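Local coordinates for protein cystatin F (Homo sapiens, PDB 2CH9) that inhibits cysteine proteases such as papain and cathepsin L, more weakly than other cystatins, and forms a disulfide-linked homodimer, at residues Tyr36-Phe41 and Phe118-Leu123; Phe49-Ser54 and Leu88-Gln94; Arg55-Ala59 and Met70-Glu74; Ile63-Leu67 and Trp110-Trp114; Val73-Arg77 and Leu99-Cys105. One frame throughout, in Å; residues are numbered along the deposited sequence. Where two conformers were deposited one is given.

Contact 1: Tyr36-Phe41 and Phe118-Leu123; sequences YSVEKF and FEVPVL. With NAG (2-acetamido-2-deoxy-beta-D-glucopyranose), chain B.
Y36 lays its ring flat against F118 in an offset stack, centroids 3.8 Å apart and planes 7° from parallel, with CE1 of Y36 over the middle of the F118 ring. The CB of F118 also rests over the same Y36 face as a CH-pi contact. One helical turn on, K40 runs past V120, the two side chains pointing opposite ways. Its CB touches V120 CB at 3.9 Å; CG, anti to the backbone N (chi1 177°), lies 3.9 Å from both V120 CG1 and L123 CD2; a bend at chi2 (77°) brings CD within 3.4 Å of NAG O7 and CE within 3.6 Å of V120 O; NZ ends in a 3.0 Å hydrogen bond to the same acetamide O7. This is the cystatin fold, a long helix, here 28-44, lying across an antiparallel sheet, and strand 117-126 is one of the sheet's two edge strands within the chain. L123 CD2 closes the other end, 3.6 Å from S37 O and 3.9 Å from F41 CB, near the plane of the F41 ring. L11 of the second subunit packs on both F41 and L123.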
# COMPACT_ATOMS: atom_id res chain seq x y z
N TYR A 36 -8.44 11.81 -9.20
CA TYR A 36 -7.63 10.91 -10.03
C TYR A 36 -8.18 9.48 -10.05
O TYR A 36 -8.21 8.82 -11.10
CB TYR A 36 -6.19 10.88 -9.57
CG TYR A 36 -5.47 12.17 -9.81
CD1 TYR A 36 -5.64 12.88 -11.00
CD2 TYR A 36 -4.58 12.66 -8.86
CE1 TYR A 36 -4.94 14.07 -11.22
CE2 TYR A 36 -3.89 13.85 -9.07
CZ TYR A 36 -4.07 14.54 -10.25
OH TYR A 36 -3.38 15.70 -10.44
N SER A 37 -8.62 9.01 -8.89
CA SER A 37 -9.13 7.64 -8.75
C SER A 37 -10.34 7.40 -9.64
O SER A 37 -10.39 6.40 -10.38
CB SER A 37 -9.50 7.36 -7.29
OG SER A 37 -8.36 7.48 -6.49
N VAL A 38 -11.30 8.32 -9.59
CA VAL A 38 -12.51 8.14 -10.38
C VAL A 38 -12.27 8.32 -11.88
O VAL A 38 -12.94 7.70 -12.71
CB VAL A 38 -13.68 8.98 -9.86
CG1 VAL A 38 -13.54 10.47 -10.26
CG2 VAL A 38 -15.00 8.36 -10.36
N GLU A 39 -11.26 9.13 -12.21
CA GLU A 39 -10.82 9.29 -13.59
C GLU A 39 -10.14 8.02 -14.12
O GLU A 39 -10.33 7.65 -15.27
CB GLU A 39 -9.91 10.52 -13.73
CG GLU A 39 -10.65 11.82 -13.48
CD GLU A 39 -9.78 13.04 -13.65
OE1 GLU A 39 -8.54 12.92 -13.53
OE2 GLU A 39 -10.34 14.13 -13.90
N LYS A 40 -9.36 7.35 -13.26
CA LYS A 40 -8.83 6.02 -13.58
C LYS A 40 -9.99 5.04 -13.80
O LYS A 40 -9.95 4.25 -14.74
CB LYS A 40 -7.91 5.50 -12.47
CG LYS A 40 -7.35 4.09 -12.68
CD LYS A 40 -6.23 4.11 -13.70
CE LYS A 40 -5.43 2.81 -13.68
NZ LYS A 40 -4.07 3.06 -14.26
N PHE A 41 -11.03 5.13 -12.96
CA PHE A 41 -12.23 4.30 -13.12
C PHE A 41 -12.92 4.56 -14.46
O PHE A 41 -13.25 3.61 -15.17
CB PHE A 41 -13.24 4.55 -11.98
CG PHE A 41 -14.45 3.64 -12.03
CD1 PHE A 41 -14.43 2.40 -11.40
CD2 PHE A 41 -15.60 4.02 -12.71
CE1 PHE A 41 -15.53 1.54 -11.44
CE2 PHE A 41 -16.71 3.17 -12.78
CZ PHE A 41 -16.68 1.93 -12.14
N PHE A 118 1.23 12.15 -11.65
CA PHE A 118 0.35 11.39 -10.79
C PHE A 118 0.13 10.04 -11.46
O PHE A 118 0.31 9.90 -12.67
CB PHE A 118 -0.99 12.10 -10.57
CG PHE A 118 -1.82 12.24 -11.81
CD1 PHE A 118 -1.67 13.35 -12.63
CD2 PHE A 118 -2.74 11.26 -12.16
CE1 PHE A 118 -2.42 13.49 -13.78
CE2 PHE A 118 -3.51 11.39 -13.34
CZ PHE A 118 -3.35 12.51 -14.13
N GLU A 119 -0.24 9.07 -10.63
CA GLU A 119 -0.50 7.70 -11.03
C GLU A 119 -1.53 7.13 -10.07
O GLU A 119 -1.54 7.51 -8.90
CB GLU A 119 0.74 6.87 -10.80
CG GLU A 119 1.62 6.68 -11.94
CD GLU A 119 2.75 5.78 -11.54
OE1 GLU A 119 2.48 4.58 -11.30
OE2 GLU A 119 3.89 6.28 -11.46
N VAL A 120 -2.33 6.18 -10.56
CA VAL A 120 -3.28 5.41 -9.75
C VAL A 120 -2.91 3.90 -9.88
O VAL A 120 -3.53 3.17 -10.65
CB VAL A 120 -4.76 5.70 -10.14
CG1 VAL A 120 -5.73 5.00 -9.20
CG2 VAL A 120 -5.04 7.20 -10.17
N PRO A 121 -1.86 3.45 -9.16
CA PRO A 121 -1.43 2.06 -9.33
C PRO A 121 -2.40 1.00 -8.79
O PRO A 121 -2.34 -0.14 -9.23
CB PRO A 121 -0.10 2.00 -8.56
CG PRO A 121 -0.17 3.08 -7.60
CD PRO A 121 -0.99 4.18 -8.22
N VAL A 122 -3.29 1.38 -7.88
CA VAL A 122 -4.29 0.45 -7.32
C VAL A 122 -5.69 1.06 -7.34
O VAL A 122 -5.89 2.19 -6.89
CB VAL A 122 -3.98 0.08 -5.83
CG1 VAL A 122 -5.06 -0.84 -5.25
CG2 VAL A 122 -2.63 -0.58 -5.72
N LEU A 123 -6.66 0.31 -7.85
CA LEU A 123 -8.06 0.69 -7.74
C LEU A 123 -8.93 -0.55 -7.69
O LEU A 123 -8.92 -1.37 -8.61
CB LEU A 123 -8.47 1.62 -8.88
CG LEU A 123 -9.92 2.10 -8.99
CD1 LEU A 123 -10.30 3.05 -7.83
CD2 LEU A 123 -10.13 2.76 -10.36
C1 NAG B . -6.87 3.97 -20.17
C2 NAG B . -5.48 3.48 -19.75
C3 NAG B . -4.67 3.09 -20.99
C4 NAG B . -5.43 2.09 -21.85
C5 NAG B . -6.91 2.41 -22.04
C6 NAG B . -7.46 1.02 -22.24
C7 NAG B . -4.63 4.46 -17.64
C8 NAG B . -3.60 5.39 -17.07
N2 NAG B . -4.76 4.49 -18.97
O3 NAG B . -3.47 2.47 -20.58
O4 NAG B . -4.78 1.85 -23.09
O5 NAG B . -7.53 2.93 -20.87
O6 NAG B . -8.41 0.83 -23.26
O7 NAG B . -5.30 3.73 -16.91

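Contact 2: Phe49-Ser54 and Leu88-Gln94. With ZN (zinc ion), chain H.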
# COMPACT_ATOMS: atom_id res chain seq x y z
N PHE A 49 -22.05 6.64 -19.07
CA PHE A 49 -21.89 7.87 -18.30
C PHE A 49 -20.57 7.92 -17.52
O PHE A 49 -20.00 6.88 -17.18
CB PHE A 49 -23.05 8.06 -17.33
CG PHE A 49 -24.39 8.26 -18.00
CD1 PHE A 49 -24.72 9.48 -18.57
CD2 PHE A 49 -25.31 7.22 -18.04
CE1 PHE A 49 -25.95 9.67 -19.19
CE2 PHE A 49 -26.56 7.41 -18.67
CZ PHE A 49 -26.87 8.63 -19.24
N LEU A 50 -20.10 9.13 -17.25
CA LEU A 50 -18.95 9.32 -16.37
C LEU A 50 -19.37 9.16 -14.90
O LEU A 50 -20.47 9.54 -14.50
CB LEU A 50 -18.32 10.70 -16.57
CG LEU A 50 -17.67 11.13 -17.88
CD1 LEU A 50 -17.32 12.61 -17.80
CD2 LEU A 50 -16.43 10.30 -18.20
N PHE A 51 -18.46 8.61 -14.10
CA PHE A 51 -18.65 8.55 -12.65
C PHE A 51 -17.87 9.68 -12.00
O PHE A 51 -16.95 10.22 -12.61
CB PHE A 51 -18.20 7.20 -12.11
CG PHE A 51 -19.21 6.10 -12.31
CD1 PHE A 51 -19.57 5.68 -13.59
CD2 PHE A 51 -19.78 5.46 -11.21
CE1 PHE A 51 -20.50 4.65 -13.77
CE2 PHE A 51 -20.71 4.43 -11.38
CZ PHE A 51 -21.07 4.02 -12.66
N LYS A 52 -18.23 10.02 -10.77
CA LYS A 52 -17.57 11.08 -10.02
C LYS A 52 -17.45 10.66 -8.55
O LYS A 52 -18.34 9.98 -8.01
CB LYS A 52 -18.37 12.38 -10.15
CG LYS A 52 -17.80 13.62 -9.46
CD LYS A 52 -18.72 14.81 -9.69
CE LYS A 52 -18.19 16.06 -9.03
NZ LYS A 52 -19.12 17.22 -9.23
N GLU A 53 -16.35 11.04 -7.90
CA GLU A 53 -16.19 10.74 -6.48
C GLU A 53 -17.36 11.38 -5.72
O GLU A 53 -17.70 12.55 -5.95
CB GLU A 53 -14.82 11.20 -5.98
CG GLU A 53 -14.63 12.72 -5.79
CD GLU A 53 -14.40 13.50 -7.09
OE1 GLU A 53 -14.37 12.93 -8.20
OE2 GLU A 53 -14.25 14.73 -6.98
N SER A 54 -18.01 10.61 -4.85
CA SER A 54 -19.15 11.12 -4.10
C SER A 54 -18.88 11.29 -2.61
O SER A 54 -19.50 12.13 -1.97
CB SER A 54 -20.42 10.28 -4.34
OG SER A 54 -20.30 8.97 -3.82
N LEU A 88 -15.67 16.88 -15.00
CA LEU A 88 -16.36 16.33 -13.83
C LEU A 88 -16.81 17.33 -12.77
O LEU A 88 -17.82 17.10 -12.12
CB LEU A 88 -15.51 15.25 -13.17
CG LEU A 88 -15.50 13.89 -13.85
CD1 LEU A 88 -14.45 13.01 -13.21
CD2 LEU A 88 -16.89 13.29 -13.71
N ASP A 89 -16.06 18.42 -12.59
CA ASP A 89 -16.47 19.49 -11.67
C ASP A 89 -17.86 20.02 -11.98
O ASP A 89 -18.56 20.47 -11.07
CB ASP A 89 -15.47 20.65 -11.69
CG ASP A 89 -14.15 20.30 -11.00
OD1 ASP A 89 -14.12 19.38 -10.15
OD2 ASP A 89 -13.15 20.98 -11.30
N ASP A 90 -18.27 19.96 -13.24
CA ASP A 90 -19.59 20.46 -13.65
C ASP A 90 -20.64 19.36 -13.86
O ASP A 90 -21.75 19.64 -14.31
CB ASP A 90 -19.47 21.33 -14.90
CG ASP A 90 -18.73 22.62 -14.64
OD1 ASP A 90 -18.86 23.21 -13.54
OD2 ASP A 90 -18.00 23.07 -15.55
N CYS A 91 -20.30 18.12 -13.51
CA CYS A 91 -21.26 17.01 -13.61
C CYS A 91 -21.96 16.75 -12.28
O CYS A 91 -21.31 16.70 -11.24
CB CYS A 91 -20.57 15.73 -14.10
SG CYS A 91 -19.92 15.91 -15.80
N ASP A 92 -23.28 16.61 -12.32
CA ASP A 92 -24.07 16.26 -11.13
C ASP A 92 -24.46 14.78 -11.18
O ASP A 92 -24.47 14.17 -12.25
CB ASP A 92 -25.31 17.17 -11.02
CG ASP A 92 -24.96 18.65 -10.75
OD1 ASP A 92 -24.11 18.97 -9.89
OD2 ASP A 92 -25.58 19.53 -11.39
N PHE A 93 -24.80 14.20 -10.03
CA PHE A 93 -25.14 12.77 -9.99
C PHE A 93 -26.53 12.46 -10.55
O PHE A 93 -27.43 13.30 -10.52
CB PHE A 93 -24.97 12.21 -8.57
CG PHE A 93 -23.55 12.25 -8.07
CD1 PHE A 93 -22.61 11.33 -8.54
CD2 PHE A 93 -23.16 13.20 -7.14
CE1 PHE A 93 -21.30 11.37 -8.08
CE2 PHE A 93 -21.84 13.24 -6.68
CZ PHE A 93 -20.92 12.33 -7.15
N GLN A 94 -26.68 11.24 -11.06
CA GLN A 94 -27.95 10.74 -11.58
C GLN A 94 -29.08 10.90 -10.57
O GLN A 94 -28.91 10.59 -9.39
CB GLN A 94 -27.83 9.27 -11.97
CG GLN A 94 -27.08 9.01 -13.27
CD GLN A 94 -27.89 9.34 -14.52
OE1 GLN A 94 -29.12 9.46 -14.47
NE2 GLN A 94 -27.21 9.48 -15.65
ZN ZN H . -24.70 20.88 -10.20
O HOH W 1 -22.53 20.80 -9.80
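K52 reaches across to L88-C91 with a fully extended chain, all four side-chain torsions within a few degrees of 180°, which carries NZ to carbonyls of the 3-10 turn (L88) and of the loop after it (C91). NZ donates to C91 O at 3.0 Å, almost in line with the C=O bond, and more weakly to L88 O at 3.2 Å. The close packing is round L88 and F93. L88 CD2 sits 3.3 Å from F51 O and also touches the CB atoms of L50 and K52, while F93 turns its ring edge to the strand, CE1 3.3 Å from K52 O and CZ beside E53 O. At the far end Q94 NE2 hangs 3.5 Å above the centre of the F49 ring while bonding to T78 O. The outer side is looser. D92 points away from the strand and binds a zinc ion through OD1 and OD2, both at 2.0 Å, water 1 being a further zinc ligand at 2.2 Å. The lysine thus ties down a disulfide-bearing loop by gripping two of its main-chain oxygens.

Contact 3: Arg55-Ala59 and Met70-Glu74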
# COMPACT_ATOMS: atom_id res chain seq x y z
N ARG A 55 -17.97 10.50 -2.06
CA ARG A 55 -17.65 10.56 -0.63
C ARG A 55 -16.30 9.93 -0.37
O ARG A 55 -15.98 8.89 -0.93
CB ARG A 55 -18.74 9.84 0.18
CG ARG A 55 -18.59 9.92 1.69
CD ARG A 55 -19.93 9.68 2.41
NE ARG A 55 -20.27 8.26 2.47
CZ ARG A 55 -20.45 7.57 3.59
NH1 ARG A 55 -20.34 8.16 4.78
NH2 ARG A 55 -20.76 6.27 3.53
N ILE A 56 -15.49 10.56 0.47
CA ILE A 56 -14.23 9.99 0.89
C ILE A 56 -14.37 9.67 2.36
O ILE A 56 -14.47 10.57 3.19
CB ILE A 56 -13.05 10.95 0.66
CG1 ILE A 56 -13.00 11.36 -0.81
CG2 ILE A 56 -11.73 10.30 1.11
CD1 ILE A 56 -12.31 12.67 -1.03
N THR A 57 -14.39 8.38 2.69
CA THR A 57 -14.69 7.96 4.05
C THR A 57 -13.43 7.82 4.91
O THR A 57 -13.47 8.11 6.11
CB THR A 57 -15.54 6.66 4.09
OG1 THR A 57 -15.13 5.79 3.04
CG2 THR A 57 -17.00 7.00 3.88
N ARG A 58 -12.33 7.39 4.29
CA ARG A 58 -11.07 7.18 5.01
C ARG A 58 -9.90 7.52 4.10
O ARG A 58 -9.99 7.38 2.88
CB ARG A 58 -10.96 5.74 5.54
CG ARG A 58 -11.95 5.44 6.64
CD ARG A 58 -11.76 4.11 7.36
NE ARG A 58 -12.47 3.02 6.68
CZ ARG A 58 -12.59 1.78 7.16
NH1 ARG A 58 -12.04 1.44 8.32
NH2 ARG A 58 -13.25 0.86 6.45
N ALA A 59 -8.80 7.99 4.69
CA ALA A 59 -7.64 8.42 3.91
C ALA A 59 -6.37 8.27 4.75
O ALA A 59 -6.35 8.66 5.93
CB ALA A 59 -7.80 9.86 3.47
N MET A 70 -3.72 6.53 0.25
CA MET A 70 -4.49 5.30 0.32
C MET A 70 -5.89 5.74 0.71
O MET A 70 -6.07 6.29 1.79
CB MET A 70 -3.90 4.35 1.37
CG MET A 70 -2.45 4.02 1.10
SD MET A 70 -1.68 3.12 2.43
CE MET A 70 -0.17 2.59 1.61
N LEU A 71 -6.86 5.51 -0.18
CA LEU A 71 -8.18 6.13 -0.04
C LEU A 71 -9.30 5.11 -0.05
O LEU A 71 -9.26 4.13 -0.79
CB LEU A 71 -8.44 7.14 -1.15
CG LEU A 71 -7.45 8.27 -1.43
CD1 LEU A 71 -8.00 9.11 -2.55
CD2 LEU A 71 -7.20 9.14 -0.19
N GLU A 72 -10.29 5.36 0.79
CA GLU A 72 -11.57 4.70 0.74
C GLU A 72 -12.55 5.76 0.24
O GLU A 72 -12.86 6.72 0.93
CB GLU A 72 -11.97 4.20 2.14
CG GLU A 72 -13.21 3.35 2.18
CD GLU A 72 -13.57 2.93 3.60
OE1 GLU A 72 -14.04 3.79 4.39
OE2 GLU A 72 -13.38 1.74 3.94
N VAL A 73 -13.02 5.57 -0.99
CA VAL A 73 -13.76 6.60 -1.71
C VAL A 73 -15.01 5.98 -2.36
O VAL A 73 -14.94 4.89 -2.92
CB VAL A 73 -12.84 7.31 -2.76
CG1 VAL A 73 -11.99 6.31 -3.53
CG2 VAL A 73 -13.64 8.21 -3.70
N GLU A 74 -16.16 6.63 -2.21
CA GLU A 74 -17.35 6.21 -2.92
C GLU A 74 -17.45 6.99 -4.23
O GLU A 74 -17.15 8.18 -4.28
CB GLU A 74 -18.60 6.41 -2.07
CG GLU A 74 -18.76 5.36 -0.97
CD GLU A 74 -19.81 5.73 0.06
OE1 GLU A 74 -20.75 6.49 -0.27
OE2 GLU A 74 -19.70 5.26 1.22
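R58 and E72 form the central salt bridge: the guanidinium comes side-on, NE giving a 2.9 Å bond to OE1 from above the carboxylate plane and NH2 a 2.7 Å bond to the syn lone pair of OE2. T57 OG1 donates to the anti side of the same OE1 at 2.6 Å, giving that oxygen two donors. R55 and E74 make a second salt bridge, side by side and pointing the same way, with NH2 to OE2 at 2.7 Å and a weak bond from NE to OE1; T57 CG2 lies over the R55 guanidinium face. A glutamine in place of E72 would probably leave R58 without its opposite charge and weaken the hold on the T57 hydroxyl. The strands pair antiparallel through E74 N to R55 O and E72 N to R58 O, and a classic beta bulge sets both T57 and R58 opposite E72, whose O takes T57 N at 2.9 Å and R58 N weakly. Apolar contacts occupy the other face, with A59 CB 3.8 Å from L71 CD2 and I56 beside V73. That face meets helix 28-44, I56 packing on L31 and A34; strand 67-78 lies between 49-63 and 102-112, L71 bonding to S107.

Contact 4: Ile63-Leu67 and Trp110-Trp114; sequences IVKGL and WVVPW
L67 and V111 form an antiparallel hydrogen-bonded pair, L67 N to V111 O at 2.9 Å and V111 N to L67 O at 2.8 Å, while W110 CA adds a CA-H...O contact to L67 O. Before this pair the chain turns sharply, closed by a bond from V64 N to G66 O. The indole of W110 spans the turn: chi1 of -175° swings it off the backbone N, and NE1 reaches V64 O at 2.9 Å, close to the line of that carbonyl, with V64 O 16° out of the ring plane. V112 is wedged between two indoles, CG2 3.4 Å above the W110 plane and CG1 over a face of W114, and CG2 also meets K65 O at 3.6 Å. W114 CH2 comes within 3.4 Å of G66 CA. A side chain on G66 would run into V112 CG2 and V111 O, and its backbone angles disfavour other residues. A phenylalanine in place of W110 would probably leave V64 O without its indole donor and the turn freer to move. The K65 amine pairs with D10. The turn carries residues of the secondary area of contact, the first hairpin loop of cystatins, with the W114 hairpin beside it; in relatives these two loops and the N-terminal segment form the wedge that enters the protease cleft, and the side chain of V64 is about 6 Å from G18, the reactive site.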
# COMPACT_ATOMS: atom_id res chain seq x y z
N ILE A 63 4.64 9.29 2.72
CA ILE A 63 5.74 9.92 1.96
C ILE A 63 6.60 8.86 1.27
O ILE A 63 7.25 8.05 1.93
CB ILE A 63 6.67 10.80 2.83
CG1 ILE A 63 5.87 11.81 3.65
CG2 ILE A 63 7.72 11.49 1.95
CD1 ILE A 63 4.85 12.60 2.84
N VAL A 64 6.60 8.88 -0.06
CA VAL A 64 7.49 8.01 -0.82
C VAL A 64 7.92 8.73 -2.10
O VAL A 64 7.24 8.69 -3.12
CB VAL A 64 6.90 6.55 -1.00
CG1 VAL A 64 5.39 6.56 -1.22
CG2 VAL A 64 7.64 5.74 -2.05
N LYS A 65 9.04 9.45 -1.98
CA LYS A 65 9.55 10.32 -3.05
C LYS A 65 8.39 11.08 -3.70
O LYS A 65 8.29 11.17 -4.94
CB LYS A 65 10.30 9.50 -4.11
CG LYS A 65 11.31 8.47 -3.58
CD LYS A 65 12.67 9.09 -3.30
CE LYS A 65 13.82 8.11 -3.60
NZ LYS A 65 13.93 6.96 -2.63
N GLY A 66 7.51 11.64 -2.87
CA GLY A 66 6.23 12.16 -3.30
C GLY A 66 5.19 11.71 -2.29
O GLY A 66 5.53 11.24 -1.21
N LEU A 67 3.92 11.85 -2.66
CA LEU A 67 2.81 11.52 -1.76
C LEU A 67 1.98 10.36 -2.29
O LEU A 67 1.43 10.43 -3.39
CB LEU A 67 1.91 12.74 -1.56
CG LEU A 67 2.52 13.96 -0.81
CD1 LEU A 67 1.48 15.01 -0.49
CD2 LEU A 67 3.23 13.56 0.47
N TRP A 110 -0.43 7.90 -6.40
CA TRP A 110 0.90 8.44 -6.15
C TRP A 110 1.04 9.77 -6.88
O TRP A 110 0.86 9.83 -8.10
CB TRP A 110 1.98 7.45 -6.63
CG TRP A 110 3.40 7.87 -6.31
CD1 TRP A 110 3.90 8.27 -5.09
CD2 TRP A 110 4.50 7.91 -7.23
NE1 TRP A 110 5.24 8.56 -5.20
CE2 TRP A 110 5.64 8.35 -6.50
CE3 TRP A 110 4.65 7.61 -8.58
CZ2 TRP A 110 6.90 8.50 -7.09
CZ3 TRP A 110 5.89 7.76 -9.17
CH2 TRP A 110 7.01 8.20 -8.42
N VAL A 111 1.32 10.83 -6.13
CA VAL A 111 1.38 12.17 -6.72
C VAL A 111 2.74 12.79 -6.44
O VAL A 111 3.19 12.82 -5.29
CB VAL A 111 0.25 13.09 -6.20
CG1 VAL A 111 0.24 14.43 -6.93
CG2 VAL A 111 -1.10 12.39 -6.34
N VAL A 112 3.41 13.23 -7.50
CA VAL A 112 4.67 13.96 -7.35
C VAL A 112 4.51 15.37 -7.96
O VAL A 112 4.83 15.59 -9.13
CB VAL A 112 5.87 13.21 -7.96
CG1 VAL A 112 7.17 13.84 -7.50
CG2 VAL A 112 5.85 11.74 -7.55
N PRO A 113 4.01 16.34 -7.15
CA PRO A 113 3.64 17.67 -7.66
C PRO A 113 4.82 18.44 -8.22
O PRO A 113 4.64 19.23 -9.16
CB PRO A 113 3.10 18.38 -6.41
CG PRO A 113 2.67 17.27 -5.51
CD PRO A 113 3.73 16.23 -5.71
N TRP A 114 6.01 18.23 -7.68
CA TRP A 114 7.17 18.94 -8.23
C TRP A 114 7.64 18.37 -9.57
O TRP A 114 8.41 19.01 -10.28
CB TRP A 114 8.33 19.04 -7.22
CG TRP A 114 8.80 17.74 -6.65
CD1 TRP A 114 9.86 17.00 -7.07
CD2 TRP A 114 8.25 17.06 -5.52
NE1 TRP A 114 10.00 15.88 -6.28
CE2 TRP A 114 9.03 15.89 -5.32
CE3 TRP A 114 7.18 17.31 -4.65
CZ2 TRP A 114 8.77 14.98 -4.30
CZ3 TRP A 114 6.91 16.40 -3.65
CH2 TRP A 114 7.70 15.25 -3.48

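Contact 5: Val73-Arg77 and Leu99-Cys105; sequences VEIGR and LKQTLSC
R77 NH1 donates to L99 O at 2.7 Å; the oxygen lies in the guanidinium plane, whereas the donor stands 42° above the plane of the carbonyl. Q101 CB covers one face of the same guanidinium, 3.5 Å from NH1, and R77 N bonds to Q101 O. Water 2 spans R77 O and Q101 N. What brings R77 there is a side chain that leaves the backbone trans (chi1 -173°) and bends at chi3, together with a salt bridge from NH2 to D47. Behind it the strands run antiparallel: I75 N to L103 O and L103 N to I75 O are both 2.9 Å, and V73 and C105 pair in the same way. G76 CA makes a CA-H...O contact to Q101 O. On the helix-facing side I75 CG1 touches L103 CB at 3.8 Å and I75 CD1 reaches C105 SG, whose disulfide to C125 joins the next strand; V38 and F41 pack over I75. Apolar contacts and the disulfide thus hold one end, while at the other the arginine, its charge probably balanced by D47, fixes the loop before strand 102-112.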
# COMPACT_ATOMS: atom_id res chain seq x y z
N VAL A 73 -13.02 5.57 -0.99
CA VAL A 73 -13.76 6.60 -1.71
C VAL A 73 -15.01 5.98 -2.36
O VAL A 73 -14.94 4.89 -2.92
CB VAL A 73 -12.84 7.31 -2.76
CG1 VAL A 73 -11.99 6.31 -3.53
CG2 VAL A 73 -13.64 8.21 -3.70
N GLU A 74 -16.16 6.63 -2.21
CA GLU A 74 -17.35 6.21 -2.92
C GLU A 74 -17.45 6.99 -4.23
O GLU A 74 -17.15 8.18 -4.28
CB GLU A 74 -18.60 6.41 -2.07
CG GLU A 74 -18.76 5.36 -0.97
CD GLU A 74 -19.81 5.73 0.06
OE1 GLU A 74 -20.75 6.49 -0.27
OE2 GLU A 74 -19.70 5.26 1.22
N ILE A 75 -17.84 6.30 -5.30
CA ILE A 75 -18.05 6.94 -6.60
C ILE A 75 -19.47 6.70 -7.08
O ILE A 75 -20.06 5.67 -6.75
CB ILE A 75 -17.02 6.47 -7.65
CG1 ILE A 75 -17.18 4.98 -7.96
CG2 ILE A 75 -15.59 6.78 -7.17
CD1 ILE A 75 -16.39 4.53 -9.17
N GLY A 76 -20.02 7.65 -7.83
CA GLY A 76 -21.39 7.55 -8.30
C GLY A 76 -21.55 7.97 -9.75
O GLY A 76 -20.81 8.83 -10.25
N ARG A 77 -22.52 7.36 -10.43
CA ARG A 77 -22.79 7.69 -11.83
C ARG A 77 -23.38 9.09 -11.94
O ARG A 77 -24.28 9.46 -11.19
CB ARG A 77 -23.72 6.65 -12.46
CG ARG A 77 -23.89 6.85 -13.96
CD ARG A 77 -24.90 5.90 -14.58
NE ARG A 77 -24.33 4.58 -14.86
CZ ARG A 77 -24.86 3.43 -14.45
NH1 ARG A 77 -25.99 3.42 -13.74
NH2 ARG A 77 -24.27 2.28 -14.75
N LEU A 99 -30.97 4.73 -13.00
CA LEU A 99 -29.62 5.04 -13.47
C LEU A 99 -28.65 5.35 -12.32
O LEU A 99 -27.44 5.41 -12.54
CB LEU A 99 -29.65 6.18 -14.51
CG LEU A 99 -30.38 5.88 -15.82
CD1 LEU A 99 -30.54 7.14 -16.66
CD2 LEU A 99 -29.69 4.77 -16.63
N LYS A 100 -29.18 5.53 -11.11
CA LYS A 100 -28.36 5.68 -9.91
C LYS A 100 -27.51 4.44 -9.67
O LYS A 100 -28.05 3.33 -9.56
CB LYS A 100 -29.23 5.93 -8.68
CG LYS A 100 -29.52 7.39 -8.34
CD LYS A 100 -29.64 7.56 -6.82
CE LYS A 100 -30.28 8.90 -6.43
NZ LYS A 100 -31.77 8.91 -6.57
N GLN A 101 -26.20 4.62 -9.62
CA GLN A 101 -25.28 3.54 -9.27
C GLN A 101 -24.10 4.07 -8.47
O GLN A 101 -23.44 5.04 -8.87
CB GLN A 101 -24.79 2.80 -10.52
CG GLN A 101 -23.73 1.74 -10.22
CD GLN A 101 -23.65 0.65 -11.26
OE1 GLN A 101 -22.57 0.39 -11.81
NE2 GLN A 101 -24.77 -0.00 -11.54
N THR A 102 -23.84 3.43 -7.33
CA THR A 102 -22.72 3.79 -6.48
C THR A 102 -21.80 2.59 -6.28
O THR A 102 -22.26 1.45 -6.17
CB THR A 102 -23.19 4.34 -5.12
OG1 THR A 102 -24.10 5.43 -5.34
CG2 THR A 102 -22.02 4.86 -4.29
N LEU A 103 -20.50 2.86 -6.25
CA LEU A 103 -19.51 1.84 -5.92
C LEU A 103 -18.65 2.29 -4.76
O LEU A 103 -18.38 3.49 -4.61
CB LEU A 103 -18.59 1.55 -7.11
CG LEU A 103 -19.19 0.78 -8.30
CD1 LEU A 103 -19.73 1.76 -9.34
CD2 LEU A 103 -18.15 -0.12 -8.92
N SER A 104 -18.24 1.33 -3.94
CA SER A 104 -17.24 1.53 -2.91
C SER A 104 -15.89 1.08 -3.45
O SER A 104 -15.73 -0.08 -3.84
CB SER A 104 -17.56 0.73 -1.65
OG SER A 104 -18.79 1.12 -1.07
N CYS A 105 -14.93 2.00 -3.45
CA CYS A 105 -13.60 1.73 -3.97
C CYS A 105 -12.51 1.88 -2.91
O CYS A 105 -12.66 2.62 -1.94
CB CYS A 105 -13.27 2.66 -5.13
SG CYS A 105 -14.42 2.60 -6.51
O HOH W 2 -25.73 7.66 -9.19

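In the fold
All five contacts reach the antiparallel sheet; contact 1 uses helix 28-44 itself. Contacts 3 and 5 have V73 and E74 in common, so strand 67-78 is bound on both sides, their centres 12 Å apart. Contact 1 meets contact 5 through F41 CG and I75 CD1 at 3.6 Å, and contact 2 where V38 CG1 nears E53 OE1 at 3.3 Å. Contact 2 adjoins contact 5 at one end of the sheet, K52 O lying 2.9 Å from G76 N. Contact 4 occupies the opposite end, centres 26 Å from contact 2, at the expected protease-facing edge. The side chain of M70 in contact 3 is about 10 Å from G18. Contacts 1, 3, 4 and 5 touch the second subunit; contact 2 does not.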